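Local coordinates for protein 3-dehydroshikimate dehydratase (Bacillus anthracis, PDB 3DX5) that catalyses the manganese-dependent dehydration of 3-dehydroshikimate to 3,4-dihydroxybenzoate, a step in the biosynthesis of the siderophore petrobactin, at residues V21-E26 against D261-E266. Sequence-based numbering, arbitrary orientation.
Sequences VQFAYE and DILKAE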
# COMPACT_ATOMS: atom_id res chain seq x y z
N VAL A 21 15.78 9.91 -4.61
CA VAL A 21 16.33 11.20 -4.94
C VAL A 21 17.32 11.04 -6.09
O VAL A 21 17.32 11.83 -7.02
CB VAL A 21 17.00 11.85 -3.71
CG1 VAL A 21 17.84 13.08 -4.14
CG2 VAL A 21 15.98 12.24 -2.66
N GLN A 22 18.19 10.03 -6.01
CA GLN A 22 19.21 9.80 -7.06
C GLN A 22 18.52 9.49 -8.41
O GLN A 22 18.92 10.02 -9.44
CB GLN A 22 20.17 8.66 -6.67
CG GLN A 22 21.26 8.34 -7.72
CD GLN A 22 22.08 9.58 -8.11
OE1 GLN A 22 22.48 10.38 -7.25
NE2 GLN A 22 22.34 9.74 -9.40
N PHE A 23 17.51 8.63 -8.39
CA PHE A 23 16.74 8.35 -9.61
C PHE A 23 16.09 9.63 -10.18
O PHE A 23 16.12 9.87 -11.38
CB PHE A 23 15.68 7.30 -9.35
CG PHE A 23 14.82 7.02 -10.53
CD1 PHE A 23 15.23 6.11 -11.51
CD2 PHE A 23 13.59 7.66 -10.68
CE1 PHE A 23 14.41 5.86 -12.65
CE2 PHE A 23 12.78 7.43 -11.80
CZ PHE A 23 13.19 6.51 -12.77
N ALA A 24 15.50 10.45 -9.31
CA ALA A 24 14.88 11.69 -9.77
C ALA A 24 15.92 12.57 -10.45
O ALA A 24 15.66 13.15 -11.50
CB ALA A 24 14.19 12.45 -8.62
N TYR A 25 17.09 12.66 -9.84
CA TYR A 25 18.13 13.56 -10.29
C TYR A 25 18.68 13.12 -11.66
O TYR A 25 18.77 13.89 -12.59
CB TYR A 25 19.24 13.60 -9.23
CG TYR A 25 20.51 14.31 -9.61
CD1 TYR A 25 20.49 15.60 -10.16
CD2 TYR A 25 21.75 13.69 -9.38
CE1 TYR A 25 21.70 16.26 -10.50
CE2 TYR A 25 22.95 14.34 -9.71
CZ TYR A 25 22.91 15.62 -10.27
OH TYR A 25 24.08 16.25 -10.58
N GLU A 26 18.98 11.84 -11.78
CA GLU A 26 19.61 11.40 -13.02
C GLU A 26 18.65 11.40 -14.21
O GLU A 26 19.09 11.39 -15.35
CB GLU A 26 20.33 10.06 -12.81
CG GLU A 26 19.42 8.90 -12.59
CD GLU A 26 20.16 7.67 -11.98
OE1 GLU A 26 19.52 6.58 -11.96
OE2 GLU A 26 21.32 7.79 -11.51
N ASP A 261 11.45 2.02 -14.96
CA ASP A 261 11.50 1.92 -16.42
C ASP A 261 10.54 2.88 -17.08
O ASP A 261 10.90 3.55 -18.06
CB ASP A 261 11.16 0.51 -16.90
CG ASP A 261 12.27 -0.49 -16.62
OD1 ASP A 261 13.46 -0.09 -16.55
OD2 ASP A 261 11.94 -1.69 -16.44
N ILE A 262 9.30 2.90 -16.59
CA ILE A 262 8.25 3.75 -17.19
C ILE A 262 8.63 5.22 -17.05
O ILE A 262 8.53 5.99 -18.02
CB ILE A 262 6.88 3.49 -16.53
CG1 ILE A 262 6.39 2.06 -16.84
CG2 ILE A 262 5.87 4.57 -16.92
CD1 ILE A 262 6.12 1.77 -18.33
N LEU A 263 9.06 5.61 -15.85
CA LEU A 263 9.38 7.02 -15.55
C LEU A 263 10.59 7.50 -16.36
O LEU A 263 10.59 8.60 -16.92
CB LEU A 263 9.65 7.21 -14.05
CG LEU A 263 8.34 7.09 -13.24
CD1 LEU A 263 8.63 7.14 -11.70
CD2 LEU A 263 7.35 8.21 -13.60
N LYS A 264 11.63 6.66 -16.41
CA LYS A 264 12.80 6.97 -17.18
C LYS A 264 12.41 7.18 -18.68
O LYS A 264 12.80 8.18 -19.30
CB LYS A 264 13.83 5.85 -16.98
CG LYS A 264 15.07 5.90 -17.96
CD LYS A 264 16.17 4.90 -17.53
CE LYS A 264 17.17 4.77 -18.65
NZ LYS A 264 18.45 4.11 -18.22
N ALA A 265 11.64 6.25 -19.25
CA ALA A 265 11.22 6.39 -20.63
C ALA A 265 10.37 7.65 -20.87
O ALA A 265 10.56 8.35 -21.91
CB ALA A 265 10.50 5.11 -21.15
N GLU A 266 9.46 7.95 -19.94
CA GLU A 266 8.60 9.13 -20.02
C GLU A 266 9.41 10.42 -20.14
O GLU A 266 9.13 11.27 -20.99
CB GLU A 266 7.63 9.22 -18.83
CG GLU A 266 6.60 8.11 -18.78
CD GLU A 266 5.58 8.21 -19.89
OE1 GLU A 266 5.96 8.14 -21.09
OE2 GLU A 266 4.38 8.35 -19.57
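In this xylose isomerase-like TIM barrel, the first outer helix (17-26) meets the last one (259-272), and the ring of Phe23 reaches across to Leu263 and Lys264. Between residues 21-26 and 261-266, the nearest CA atoms, those of Phe23 and Lys264, are 8.6 Å apart, and one aromatic side chain spans the gap. CG of Phe23 lies anti to its own N (chi1 177°), which sends the ring out from helix 17-26 with its far edge leading. CZ of Phe23 packs against CB of Leu263 at 3.8 Å; CE2 lies almost as close to that carbon. The CB atom lies in the plane of the ring, so the leucine meets an edge of Phe23. The two side chains cross at about a right angle. A looser touch joins CD1 of Leu263 to CE2 of Phe23, at 4.2 Å. Lys264 borders the same ring edge with its backbone: its N is 4.0 Å from CZ of Phe23. Its extended side chain then leads away. The join is small, with no hydrogen bond or salt bridge between the two segments, and buries 127 Å² in all. Within helix 17-26, NE2 of Gln22 gives an almost straight hydrogen bond (177°) to OE2 of Glu26, one turn on, at 3.0 Å. It reaches that oxygen from above the carboxylate plane. Inward, Phe23 also rests on Leu5 of strand 2-6, and Leu263 on Leu252 of strand 249-252. These two strands are parallel neighbours, so the contact lies over the seam where the barrel closes, with the helices covering its first and last strands.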